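Local structure of alkylpurine DNA glycosylase AlkC (Pseudomonas fluorescens, 5VHV) at residues Y65-L69 with Y91-G96; S103-L107 with A119-F123; H257-T261 with I271-F275; Y337-V343 with A355-A361. The protein excises alkylated purine bases from DNA as a glycosylase of base excision repair, without flipping the damaged nucleotide out of the helix. All blocks are in the same frame, centred on the assembly; numbering follows the deposited sequence. Where two conformers were deposited one is given.

Overall arrangement
AlkC illustrates how one chain can join two kinds of architecture around DNA. Contacts 1 and 2 lie in the helical part, their centres about 10 Å apart. They touch: helices 87-95 and 100-110 follow each other in the chain, and Y65 OH and G96 O both bond to S103 OG. Contacts 3 and 4 come later, about 14 Å apart between centres, in one mixed sheet where strands 253-265 and 350-359 are neighbours. Between the two pairs, centres are 49 to 59 Å apart, on opposite sides of the chain's centre. The four follow in series, and contact 4 brings the strand region to a DNA phosphate.

Contact 1 of 4, residues Y65-L69 with Y91-G96; sequences YPQTL and YVASYG
Two antiparallel helices of the helical-repeat region, 65-75 and 87-95, meet through the tyrosines Y65 and Y91, whose side chains run alongside in opposing senses with Y65 CE1 3.7 Å from Y91 CE1. The Y65 ring reaches across because CG stands anti to the backbone N (chi1 177°), and it is held between Y95 O, 3.7 Å above one face toward the rim, and L69 CG of its own helix on the other. Its hydroxyl oxygen, Y65 OH, lies close to G96 CA at 3.4 Å and is also 3.5 Å from V92 CG1. Antiparallel pairing of successive helices is the building principle of an alpha-solenoid, the architecture expected of the DNA alkylation repair family. Here Y65 OH bonds to S103 OG of the next helix, 100-110. A phenylalanine in place of Y65 would probably keep the ring packing but leave S103 without this partner. Beyond the tyrosines, L69 CD2 meets V92 CG2 at 3.9 Å, the two side chains roughly perpendicular. T68 brings its methyl, CG2, to 3.2 Å from Y91 OH, while T68 OG1 bonds back to D64 O and accepts from a water at 2.9 Å. The same water is also hydrogen-bonded to Y91 OH, in the plane of that ring, and so bridges the two helices.

Contact 2 of 4, residues S103-L107 with A119-F123; sequences SMAAL and AIRHF
M104 bends twice, at chi2 (-56°) and again at chi3 (103°), and the second bend turns its terminal methyl across to F123. F123 meets it from the opposite direction, its CG swung beside its own backbone N. The methyl ends up over the middle of the ring: M104 CE is 3.5 Å from the F123 centroid and only 12° off the ring normal, a clear CH-pi contact. The sulfur is more remote, with M104 SD 5.3 Å from that centroid, so this Met-aromatic pair works mainly through the methyl. The same sulfur touches I120 CD1 at 3.9 Å, where the methionine and isoleucine chains stand nearly square to one another. Helices 100-110 and 119-126 run nearly antiparallel here, both within the DNA alkylation repair family region, and the joint is a wholly buried, apolar one between neighbouring helices of the solenoid. L107 serves it with two branches. One methyl, L107 CD2, rests 3.8 Å from A119 CB; the other, L107 CD1, reaches I120 CD1 at 3.7 Å and also F123 CE2 at 4.0 Å, touching both the isoleucine tip and the ring. S103 completes the contact one turn earlier, its CB 3.8 Å from F123 CZ, while its hydroxyl is engaged with Y65 and G96, earlier in the chain. I120 also packs on T131, M135 and W138, which carries the apolar layer on to helix 128-138.

Contact 3 of 4, residues H257-T261 with I271-F275; sequences HLMVT and INLSF
T261 O is gripped from across the strand pair by two N-H groups of N272: the backbone N272 N at 2.8 Å and, more weakly, the side-chain amide N272 ND2 at 3.3 Å. Backbone and side chain of one asparagine thus converge on the same acceptor, in a beta hairpin of strands 253-265 and 270-279 that belongs to the mixed sheet of the C-terminal region, whose strands are consistent with an immunoglobulin-like fold. Hydrogen-bonded and non-hydrogen-bonded pairs take turns along it. M259 and S274 form a hydrogen-bonded pair, S274 N donating to M259 O at 169° while M259 N returns a bond to S274 O; V260 and L273 form the non-hydrogen-bonded pair between this and the T261-N272 pair. On the face of V260 and L273 the packing is apolar: V260 CG2 lies 3.9 Å from L273 CD1, whose methyl also meets L258 CD1 at 3.8 Å. L258 gets there with CG anti to its backbone N (chi1 171°), which also lays CD1 against F275 CB. L273 and F275 then press on residues of strands 285-294 and 339-347, such as Y291 and V345, burying this face. The opposite face, with M259, T261, N272 and S274, is more polar and more open to solvent, and there M259 CG lies 3.5 Å from S274 OG. A water donates to H257 O at 2.7 Å and bonds S274 OG as well.

Contact 4 of 4, residues Y337-V343 with A355-A361; sequences YPGRHVV and AEFELRA. With nucleotides of chain C.
H341 and F357 make the tight centre of this strand pair: H341 CB sits over the F357 ring face, 3.6 Å from its centroid. The rings themselves lie nearly parallel (21°) but slid apart, so they barely overlap. F357 takes the position between its backbone N and carbonyl carbon (chi1 67°), which folds the ring back across the strands; V343 CG2 packs at its edge, 3.9 Å from F357 CE1. H341 ND1 donates to G339 O at 3.0 Å, above the carbonyl plane, while L359 N reaches that oxygen from the opposite face at 3.0 Å. A leucine here has no ring nitrogen and would probably leave G339 O with L359 N but without the second grip from above its plane. On the other face E358 curls back over G339, whereas R340 and E356 are looser and solvent-facing: R340 CG approaches E356 CG only to 4.4 Å and their charged groups do not meet. At the open end, P338 CB meets A361 CB at 4.0 Å, and Y337 OH donates to OP2 of nucleotide DT3 of chain C at 2.6 Å. Strands 339-347 and 350-359 thus form an antiparallel beta hairpin whose lead-in residue, Y337, touches the DNA backbone, in a C-terminal sheet region that is probably immunoglobulin-like.

Contact 1 of 4, residues Y65-L69 with Y91-G96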
loop_
_atom_site.group_PDB
_atom_site.type_symbol
_atom_site.label_atom_id
_atom_site.label_comp_id
_atom_site.label_asym_id
_atom_site.label_seq_id
_atom_site.Cartn_x
_atom_site.Cartn_y
_atom_site.Cartn_z
ATOM N N TYR A 65 -9.873 7.993 -31.425
ATOM C CA TYR A 65 -9.874 7.820 -29.974
ATOM C C TYR A 65 -11.282 7.845 -29.389
ATOM O O TYR A 65 -11.644 6.906 -28.655
ATOM C CB TYR A 65 -8.950 8.870 -29.343
ATOM C CG TYR A 65 -8.912 8.836 -27.844
ATOM C CD1 TYR A 65 -8.302 7.795 -27.182
ATOM C CD2 TYR A 65 -9.486 9.850 -27.082
ATOM C CE1 TYR A 65 -8.260 7.758 -25.795
ATOM C CE2 TYR A 65 -9.450 9.822 -25.711
ATOM C CZ TYR A 65 -8.833 8.783 -25.062
ATOM O OH TYR A 65 -8.793 8.728 -23.676
ATOM N N PRO A 66 -12.122 8.849 -29.653
ATOM C CA PRO A 66 -13.490 8.789 -29.107
ATOM C C PRO A 66 -14.257 7.548 -29.531
ATOM O O PRO A 66 -14.980 6.964 -28.715
ATOM C CB PRO A 66 -14.143 10.068 -29.647
ATOM C CG PRO A 66 -13.000 10.983 -29.988
ATOM C CD PRO A 66 -11.891 10.079 -30.441
ATOM N N GLN A 67 -14.122 7.128 -30.789
ATOM C CA GLN A 67 -14.823 5.933 -31.254
ATOM C C GLN A 67 -14.324 4.684 -30.541
ATOM O O GLN A 67 -15.119 3.812 -30.159
ATOM C CB GLN A 67 -14.646 5.770 -32.766
ATOM C CG GLN A 67 -15.294 6.850 -33.621
ATOM C CD GLN A 67 -14.880 6.753 -35.094
ATOM O OE1 GLN A 67 -13.738 6.401 -35.426
ATOM N NE2 GLN A 67 -15.815 7.057 -35.977
ATOM N N THR A 68 -13.013 4.573 -30.348
ATOM C CA THR A 68 -12.490 3.425 -29.616
ATOM C C THR A 68 -12.972 3.448 -28.168
ATOM O O THR A 68 -13.329 2.403 -27.612
ATOM C CB THR A 68 -10.954 3.385 -29.696
ATOM O OG1 THR A 68 -10.548 3.318 -31.075
ATOM C CG2 THR A 68 -10.410 2.168 -28.970
ATOM N N LEU A 69 -13.007 4.631 -27.541
ATOM C CA LEU A 69 -13.487 4.705 -26.159
ATOM C C LEU A 69 -14.915 4.183 -26.048
ATOM O O LEU A 69 -15.256 3.486 -25.085
ATOM C CB LEU A 69 -13.409 6.141 -25.633
ATOM C CG LEU A 69 -12.073 6.681 -25.134
ATOM C CD1 LEU A 69 -12.333 8.042 -24.508
ATOM C CD2 LEU A 69 -11.388 5.745 -24.138
ATOM N N TYR A 91 -5.139 2.474 -21.578
ATOM C CA TYR A 91 -5.397 2.982 -22.919
ATOM C C TYR A 91 -5.665 4.485 -22.877
ATOM O O TYR A 91 -5.162 5.247 -23.706
ATOM C CB TYR A 91 -6.575 2.198 -23.530
ATOM C CG TYR A 91 -6.895 2.610 -24.944
ATOM C CD1 TYR A 91 -7.625 3.751 -25.176
ATOM C CD2 TYR A 91 -6.466 1.857 -26.047
ATOM C CE1 TYR A 91 -7.902 4.173 -26.442
ATOM C CE2 TYR A 91 -6.743 2.281 -27.330
ATOM C CZ TYR A 91 -7.468 3.438 -27.514
ATOM O OH TYR A 91 -7.756 3.910 -28.773
ATOM N N VAL A 92 -6.417 4.939 -21.877
ATOM C CA VAL A 92 -6.727 6.361 -21.756
ATOM C C VAL A 92 -5.457 7.173 -21.498
ATOM O O VAL A 92 -5.252 8.248 -22.075
ATOM C CB VAL A 92 -7.771 6.566 -20.636
ATOM C CG1 VAL A 92 -7.945 8.041 -20.329
ATOM C CG2 VAL A 92 -9.082 5.914 -21.008
ATOM N N ALA A 93 -4.621 6.714 -20.568
ATOM C CA ALA A 93 -3.381 7.438 -20.282
ATOM C C ALA A 93 -2.442 7.456 -21.483
ATOM O O ALA A 93 -1.719 8.440 -21.696
ATOM C CB ALA A 93 -2.681 6.818 -19.084
ATOM N N SER A 94 -2.453 6.385 -22.283
ATOM C CA SER A 94 -1.558 6.281 -23.428
ATOM C C SER A 94 -1.990 7.192 -24.567
ATOM O O SER A 94 -1.154 7.867 -25.179
ATOM C CB SER A 94 -1.491 4.831 -23.919
ATOM O OG SER A 94 -0.902 3.954 -22.951
ATOM N N TYR A 95 -3.286 7.199 -24.896
ATOM C CA TYR A 95 -3.766 7.786 -26.140
ATOM C C TYR A 95 -4.688 8.984 -25.936
ATOM O O TYR A 95 -5.099 9.607 -26.929
ATOM C CB TYR A 95 -4.468 6.703 -26.985
ATOM C CG TYR A 95 -3.577 5.479 -27.119
ATOM C CD1 TYR A 95 -2.332 5.573 -27.742
ATOM C CD2 TYR A 95 -3.946 4.271 -26.583
ATOM C CE1 TYR A 95 -1.483 4.458 -27.831
ATOM C CE2 TYR A 95 -3.113 3.147 -26.673
ATOM C CZ TYR A 95 -1.882 3.253 -27.289
ATOM O OH TYR A 95 -1.087 2.136 -27.333
ATOM N N GLY A 96 -4.991 9.341 -24.687
ATOM C CA GLY A 96 -5.956 10.378 -24.371
ATOM C C GLY A 96 -5.395 11.699 -23.888
ATOM O O GLY A 96 -6.168 12.545 -23.415
HETATM O O HOH W 1 -7.746 2.594 -30.933
#

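Contact 2 of 4, residues S103-L107 with A119-F123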
loop_
_atom_site.group_PDB
_atom_site.type_symbol
_atom_site.label_atom_id
_atom_site.label_comp_id
_atom_site.label_asym_id
_atom_site.label_seq_id
_atom_site.Cartn_x
_atom_site.Cartn_y
_atom_site.Cartn_z
ATOM N N SER A 103 -10.991 12.055 -21.464
ATOM C CA SER A 103 -10.169 11.074 -20.767
ATOM C C SER A 103 -10.484 11.038 -19.276
ATOM O O SER A 103 -10.569 9.956 -18.679
ATOM C CB SER A 103 -8.693 11.367 -21.007
ATOM O OG SER A 103 -8.369 11.099 -22.374
ATOM N N MET A 104 -10.706 12.201 -18.664
ATOM C CA MET A 104 -11.073 12.203 -17.254
ATOM C C MET A 104 -12.391 11.475 -17.040
ATOM O O MET A 104 -12.533 10.711 -16.073
ATOM C CB MET A 104 -11.165 13.632 -16.720
ATOM C CG MET A 104 -9.825 14.346 -16.597
ATOM S SD MET A 104 -8.598 13.500 -15.591
ATOM C CE MET A 104 -7.547 12.808 -16.875
ATOM N N ALA A 105 -13.371 11.714 -17.913
ATOM C CA ALA A 105 -14.655 11.045 -17.775
ATOM C C ALA A 105 -14.486 9.547 -17.940
ATOM O O ALA A 105 -15.101 8.763 -17.206
ATOM C CB ALA A 105 -15.667 11.587 -18.791
ATOM N N ALA A 106 -13.615 9.134 -18.872
ATOM C CA ALA A 106 -13.332 7.715 -19.066
ATOM C C ALA A 106 -12.684 7.084 -17.836
ATOM O O ALA A 106 -13.028 5.955 -17.459
ATOM C CB ALA A 106 -12.441 7.511 -20.297
ATOM N N LEU A 107 -11.721 7.766 -17.212
ATOM C CA LEU A 107 -11.084 7.188 -16.029
ATOM C C LEU A 107 -12.088 7.062 -14.895
ATOM O O LEU A 107 -12.081 6.074 -14.144
ATOM C CB LEU A 107 -9.882 8.033 -15.585
ATOM C CG LEU A 107 -8.681 8.091 -16.535
ATOM C CD1 LEU A 107 -7.548 8.959 -15.924
ATOM C CD2 LEU A 107 -8.164 6.717 -16.888
ATOM N N ALA A 119 -3.175 5.021 -14.217
ATOM C CA ALA A 119 -3.376 5.899 -15.369
ATOM C C ALA A 119 -3.414 7.370 -14.951
ATOM O O ALA A 119 -2.873 8.232 -15.646
ATOM C CB ALA A 119 -4.669 5.491 -16.085
ATOM N N ILE A 120 -4.051 7.682 -13.819
ATOM C CA ILE A 120 -4.213 9.084 -13.460
ATOM C C ILE A 120 -2.863 9.725 -13.176
ATOM O O ILE A 120 -2.701 10.939 -13.350
ATOM C CB ILE A 120 -5.167 9.229 -12.260
ATOM C CG1 ILE A 120 -5.589 10.688 -12.060
ATOM C CG2 ILE A 120 -4.540 8.689 -10.964
ATOM C CD1 ILE A 120 -6.498 11.223 -13.152
ATOM N N ARG A 121 -1.859 8.924 -12.803
ATOM C CA ARG A 121 -0.552 9.480 -12.465
ATOM C C ARG A 121 0.181 10.016 -13.689
ATOM O O ARG A 121 0.969 10.956 -13.565
ATOM C CB ARG A 121 0.280 8.425 -11.724
ATOM C CG ARG A 121 -0.372 8.065 -10.381
ATOM C CD ARG A 121 0.331 6.913 -9.676
ATOM N NE ARG A 121 1.573 7.219 -8.964
ATOM C CZ ARG A 121 1.623 7.809 -7.767
ATOM N NH1 ARG A 121 0.501 8.227 -7.187
ATOM N NH2 ARG A 121 2.794 7.967 -7.129
ATOM N N HIS A 122 -0.087 9.469 -14.885
ATOM C CA HIS A 122 0.492 10.058 -16.088
ATOM C C HIS A 122 -0.053 11.455 -16.314
ATOM O O HIS A 122 0.678 12.353 -16.761
ATOM C CB HIS A 122 0.221 9.170 -17.303
ATOM C CG HIS A 122 0.875 7.828 -17.200
ATOM N ND1 HIS A 122 2.213 7.632 -17.485
ATOM C CD2 HIS A 122 0.402 6.640 -16.765
ATOM C CE1 HIS A 122 2.523 6.366 -17.264
ATOM N NE2 HIS A 122 1.440 5.741 -16.827
ATOM N N PHE A 123 -1.334 11.664 -15.997
ATOM C CA PHE A 123 -1.925 12.990 -16.140
ATOM C C PHE A 123 -1.426 13.921 -15.040
ATOM O O PHE A 123 -1.154 15.095 -15.299
ATOM C CB PHE A 123 -3.454 12.897 -16.129
ATOM C CG PHE A 123 -4.049 12.265 -17.372
ATOM C CD1 PHE A 123 -4.369 13.033 -18.492
ATOM C CD2 PHE A 123 -4.295 10.913 -17.409
ATOM C CE1 PHE A 123 -4.936 12.447 -19.623
ATOM C CE2 PHE A 123 -4.863 10.306 -18.540
ATOM C CZ PHE A 123 -5.172 11.076 -19.648
#

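Contact 3 of 4, residues H257-T261 with I271-F275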
loop_
_atom_site.group_PDB
_atom_site.type_symbol
_atom_site.label_atom_id
_atom_site.label_comp_id
_atom_site.label_asym_id
_atom_site.label_seq_id
_atom_site.Cartn_x
_atom_site.Cartn_y
_atom_site.Cartn_z
ATOM N N HIS A 257 11.825 -12.288 32.768
ATOM C CA HIS A 257 11.926 -13.540 32.019
ATOM C C HIS A 257 12.280 -13.325 30.546
ATOM O O HIS A 257 11.941 -14.159 29.703
ATOM C CB HIS A 257 10.620 -14.354 32.093
ATOM C CG HIS A 257 10.051 -14.501 33.472
ATOM N ND1 HIS A 257 10.786 -14.967 34.538
ATOM C CD2 HIS A 257 8.799 -14.286 33.945
ATOM C CE1 HIS A 257 10.023 -14.998 35.620
ATOM N NE2 HIS A 257 8.812 -14.593 35.284
ATOM N N LEU A 258 12.937 -12.233 30.173
ATOM C CA LEU A 258 13.140 -11.973 28.748
ATOM C C LEU A 258 14.082 -13.016 28.171
ATOM O O LEU A 258 15.147 -13.273 28.732
ATOM C CB LEU A 258 13.706 -10.568 28.526
ATOM C CG LEU A 258 14.157 -10.254 27.085
ATOM C CD1 LEU A 258 13.014 -10.337 26.113
ATOM C CD2 LEU A 258 14.811 -8.882 26.959
ATOM N N MET A 259 13.670 -13.658 27.088
ATOM C CA MET A 259 14.542 -14.627 26.452
ATOM C C MET A 259 14.188 -14.769 24.983
ATOM O O MET A 259 13.056 -14.499 24.555
ATOM C CB MET A 259 14.457 -15.989 27.153
ATOM C CG MET A 259 13.158 -16.724 26.964
ATOM S SD MET A 259 13.091 -18.269 27.952
ATOM C CE MET A 259 12.730 -17.595 29.561
ATOM N N VAL A 260 15.180 -15.189 24.212
ATOM C CA VAL A 260 14.972 -15.695 22.862
ATOM C C VAL A 260 15.520 -17.111 22.836
ATOM O O VAL A 260 16.644 -17.351 23.294
ATOM C CB VAL A 260 15.645 -14.799 21.807
ATOM C CG1 VAL A 260 15.556 -15.420 20.431
ATOM C CG2 VAL A 260 14.990 -13.433 21.784
ATOM N N THR A 261 14.712 -18.050 22.369
ATOM C CA THR A 261 15.126 -19.438 22.275
ATOM C C THR A 261 14.769 -19.983 20.905
ATOM O O THR A 261 13.791 -19.531 20.290
ATOM C CB THR A 261 14.454 -20.301 23.344
ATOM O OG1 THR A 261 13.050 -20.283 23.131
ATOM C CG2 THR A 261 14.738 -19.759 24.704
ATOM N N ILE A 271 12.583 -18.893 15.919
ATOM C CA ILE A 271 12.944 -18.353 17.218
ATOM C C ILE A 271 11.664 -18.029 17.962
ATOM O O ILE A 271 10.597 -17.876 17.368
ATOM C CB ILE A 271 13.841 -17.109 17.119
ATOM C CG1 ILE A 271 13.111 -15.971 16.380
ATOM C CG2 ILE A 271 15.129 -17.496 16.423
ATOM C CD1 ILE A 271 13.769 -14.595 16.530
ATOM N N ASN A 272 11.783 -17.940 19.285
ATOM C CA ASN A 272 10.669 -17.617 20.172
ATOM C C ASN A 272 11.112 -16.503 21.103
ATOM O O ASN A 272 11.994 -16.702 21.946
ATOM C CB ASN A 272 10.231 -18.828 20.975
ATOM C CG ASN A 272 9.823 -19.981 20.091
ATOM O OD1 ASN A 272 8.656 -20.106 19.728
ATOM N ND2 ASN A 272 10.787 -20.815 19.715
ATOM N N LEU A 273 10.490 -15.347 20.955
ATOM C CA LEU A 273 10.703 -14.205 21.832
ATOM C C LEU A 273 9.646 -14.232 22.928
ATOM O O LEU A 273 8.447 -14.286 22.636
ATOM C CB LEU A 273 10.601 -12.904 21.031
ATOM C CG LEU A 273 10.515 -11.612 21.836
ATOM C CD1 LEU A 273 11.778 -11.363 22.672
ATOM C CD2 LEU A 273 10.297 -10.438 20.876
ATOM N N SER A 274 10.073 -14.195 24.189
ATOM C CA SER A 274 9.078 -14.132 25.246
ATOM C C SER A 274 9.591 -13.301 26.416
ATOM O O SER A 274 10.799 -13.187 26.643
ATOM C CB SER A 274 8.659 -15.538 25.715
ATOM O OG SER A 274 9.729 -16.257 26.308
ATOM N N PHE A 275 8.646 -12.692 27.120
ATOM C CA PHE A 275 8.904 -11.908 28.322
ATOM C C PHE A 275 7.562 -11.621 28.991
ATOM O O PHE A 275 6.487 -11.838 28.413
ATOM C CB PHE A 275 9.638 -10.605 28.000
ATOM C CG PHE A 275 8.946 -9.767 26.960
ATOM C CD1 PHE A 275 9.154 -10.003 25.609
ATOM C CD2 PHE A 275 8.060 -8.762 27.331
ATOM C CE1 PHE A 275 8.510 -9.231 24.637
ATOM C CE2 PHE A 275 7.416 -7.996 26.371
ATOM C CZ PHE A 275 7.642 -8.237 25.019
HETATM O O HOH W 2 9.857 -15.651 28.912
#

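Contact 4 of 4, residues Y337-V343 with A355-A361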
loop_
_atom_site.group_PDB
_atom_site.type_symbol
_atom_site.label_atom_id
_atom_site.label_comp_id
_atom_site.label_asym_id
_atom_site.label_seq_id
_atom_site.Cartn_x
_atom_site.Cartn_y
_atom_site.Cartn_z
ATOM N N TYR A 337 22.229 -13.691 6.891
ATOM C CA TYR A 337 23.665 -13.874 6.957
ATOM C C TYR A 337 24.030 -14.317 8.365
ATOM O O TYR A 337 23.391 -13.884 9.334
ATOM C CB TYR A 337 24.364 -12.574 6.597
ATOM C CG TYR A 337 23.995 -12.130 5.199
ATOM C CD1 TYR A 337 22.834 -11.415 4.960
ATOM C CD2 TYR A 337 24.796 -12.470 4.118
ATOM C CE1 TYR A 337 22.490 -11.016 3.669
ATOM C CE2 TYR A 337 24.464 -12.089 2.835
ATOM C CZ TYR A 337 23.304 -11.358 2.616
ATOM O OH TYR A 337 22.973 -10.972 1.335
ATOM N N PRO A 338 25.031 -15.180 8.508
ATOM C CA PRO A 338 25.300 -15.782 9.816
ATOM C C PRO A 338 25.879 -14.787 10.806
ATOM O O PRO A 338 26.560 -13.833 10.436
ATOM C CB PRO A 338 26.321 -16.880 9.496
ATOM C CG PRO A 338 26.991 -16.411 8.240
ATOM C CD PRO A 338 25.912 -15.722 7.459
ATOM N N GLY A 339 25.590 -15.026 12.084
ATOM C CA GLY A 339 26.178 -14.276 13.170
ATOM C C GLY A 339 25.154 -13.922 14.230
ATOM O O GLY A 339 24.021 -14.418 14.247
ATOM N N ARG A 340 25.581 -13.020 15.103
ATOM C CA ARG A 340 24.795 -12.597 16.254
ATOM C C ARG A 340 23.691 -11.650 15.815
ATOM O O ARG A 340 23.963 -10.596 15.226
ATOM C CB ARG A 340 25.714 -11.932 17.284
ATOM C CG ARG A 340 24.996 -11.255 18.468
ATOM C CD ARG A 340 26.011 -10.503 19.363
ATOM N NE ARG A 340 26.994 -11.431 19.881
ATOM C CZ ARG A 340 28.291 -11.191 19.998
ATOM N NH1 ARG A 340 28.820 -10.015 19.644
ATOM N NH2 ARG A 340 29.070 -12.152 20.470
ATOM N N HIS A 341 22.452 -12.020 16.125
ATOM C CA HIS A 341 21.274 -11.212 15.850
ATOM C C HIS A 341 20.712 -10.734 17.182
ATOM O O HIS A 341 20.340 -11.551 18.032
ATOM C CB HIS A 341 20.227 -12.018 15.087
ATOM C CG HIS A 341 20.544 -12.202 13.634
ATOM N ND1 HIS A 341 21.632 -12.931 13.198
ATOM C CD2 HIS A 341 19.914 -11.758 12.515
ATOM C CE1 HIS A 341 21.668 -12.916 11.876
ATOM N NE2 HIS A 341 20.638 -12.212 11.434
ATOM N N VAL A 342 20.649 -9.423 17.363
ATOM C CA VAL A 342 20.158 -8.837 18.608
ATOM C C VAL A 342 18.685 -8.473 18.441
ATOM O O VAL A 342 18.283 -7.915 17.416
ATOM C CB VAL A 342 20.998 -7.614 19.010
ATOM C CG1 VAL A 342 20.477 -7.024 20.331
ATOM C CG2 VAL A 342 22.477 -8.005 19.145
ATOM N N VAL A 343 17.888 -8.778 19.469
ATOM C CA VAL A 343 16.437 -8.561 19.496
ATOM C C VAL A 343 16.149 -7.588 20.629
ATOM O O VAL A 343 16.550 -7.844 21.775
ATOM C CB VAL A 343 15.668 -9.875 19.705
ATOM C CG1 VAL A 343 14.160 -9.640 19.680
ATOM C CG2 VAL A 343 16.060 -10.878 18.646
ATOM N N ALA A 355 17.918 -9.383 23.832
ATOM C CA ALA A 355 18.401 -10.755 23.878
ATOM C C ALA A 355 19.001 -11.068 22.517
ATOM O O ALA A 355 18.958 -10.250 21.602
ATOM C CB ALA A 355 17.290 -11.741 24.251
ATOM N N GLU A 356 19.610 -12.240 22.397
ATOM C CA GLU A 356 20.377 -12.544 21.197
ATOM C C GLU A 356 20.041 -13.944 20.715
ATOM O O GLU A 356 19.730 -14.831 21.509
ATOM C CB GLU A 356 21.897 -12.480 21.439
ATOM C CG GLU A 356 22.412 -11.180 22.006
ATOM C CD GLU A 356 22.166 -11.049 23.492
ATOM O OE1 GLU A 356 22.515 -11.984 24.249
ATOM O OE2 GLU A 356 21.605 -10.006 23.898
ATOM N N PHE A 357 20.154 -14.141 19.413
ATOM C CA PHE A 357 20.277 -15.485 18.867
ATOM C C PHE A 357 21.366 -15.488 17.809
ATOM O O PHE A 357 21.608 -14.483 17.138
ATOM C CB PHE A 357 18.954 -16.008 18.291
ATOM C CG PHE A 357 18.461 -15.291 17.055
ATOM C CD1 PHE A 357 17.660 -14.161 17.149
ATOM C CD2 PHE A 357 18.750 -15.784 15.787
ATOM C CE1 PHE A 357 17.189 -13.521 16.012
ATOM C CE2 PHE A 357 18.276 -15.164 14.663
ATOM C CZ PHE A 357 17.483 -14.030 14.771
ATOM N N GLU A 358 22.020 -16.639 17.671
ATOM C CA GLU A 358 23.058 -16.832 16.675
ATOM C C GLU A 358 22.481 -17.602 15.497
ATOM O O GLU A 358 21.876 -18.661 15.685
ATOM C CB GLU A 358 24.234 -17.602 17.264
ATOM C CG GLU A 358 25.405 -17.759 16.308
ATOM C CD GLU A 358 26.343 -16.551 16.287
ATOM O OE1 GLU A 358 26.243 -15.652 17.166
ATOM O OE2 GLU A 358 27.197 -16.518 15.379
ATOM N N LEU A 359 22.682 -17.077 14.301
ATOM C CA LEU A 359 22.317 -17.766 13.067
ATOM C C LEU A 359 23.577 -18.430 12.521
ATOM O O LEU A 359 24.594 -17.758 12.303
ATOM C CB LEU A 359 21.711 -16.797 12.047
ATOM C CG LEU A 359 21.332 -17.363 10.687
ATOM C CD1 LEU A 359 20.337 -18.503 10.843
ATOM C CD2 LEU A 359 20.730 -16.255 9.810
ATOM N N ARG A 360 23.528 -19.751 12.350
ATOM C CA ARG A 360 24.727 -20.516 12.010
ATOM C C ARG A 360 25.075 -20.336 10.539
ATOM O O ARG A 360 24.201 -20.101 9.702
ATOM C CB ARG A 360 24.534 -22.010 12.296
ATOM C CG ARG A 360 24.756 -22.428 13.735
ATOM C CD ARG A 360 24.976 -23.943 13.820
ATOM N NE ARG A 360 24.744 -24.466 15.162
ATOM C CZ ARG A 360 23.557 -24.838 15.635
ATOM N NH1 ARG A 360 22.467 -24.753 14.881
ATOM N NH2 ARG A 360 23.458 -25.302 16.870
ATOM N N ALA A 361 26.367 -20.463 10.226
ATOM C CA ALA A 361 26.817 -20.421 8.835
ATOM C C ALA A 361 26.422 -21.700 8.097
ATOM O O ALA A 361 26.366 -22.777 8.694
ATOM C CB ALA A 361 28.310 -20.219 8.767
ATOM P P DT C 3 21.876 -7.782 1.472
ATOM O OP1 DT C 3 22.814 -7.605 2.608
ATOM O OP2 DT C 3 21.189 -9.047 1.192
ATOM O "O5'" DT C 3 20.721 -6.687 1.497
ATOM C "C5'" DT C 3 21.062 -5.375 1.805
ATOM C "C4'" DT C 3 19.875 -4.452 1.657
ATOM O "O4'" DT C 3 19.466 -4.385 0.280
ATOM C "C3'" DT C 3 18.618 -4.880 2.412
ATOM O "O3'" DT C 3 18.552 -4.200 3.645
ATOM C "C2'" DT C 3 17.459 -4.515 1.459
ATOM C "C1'" DT C 3 18.167 -3.865 0.271
ATOM N N1 DT C 3 17.586 -4.136 -1.075
ATOM C C2 DT C 3 17.001 -3.098 -1.771
ATOM O O2 DT C 3 16.861 -1.981 -1.306
ATOM N N3 DT C 3 16.553 -3.425 -3.021
ATOM C C4 DT C 3 16.644 -4.648 -3.644
ATOM O O4 DT C 3 16.208 -4.837 -4.774
ATOM C C5 DT C 3 17.292 -5.691 -2.869
ATOM C C7 DT C 3 17.445 -7.063 -3.432
ATOM C C6 DT C 3 17.732 -5.384 -1.640
#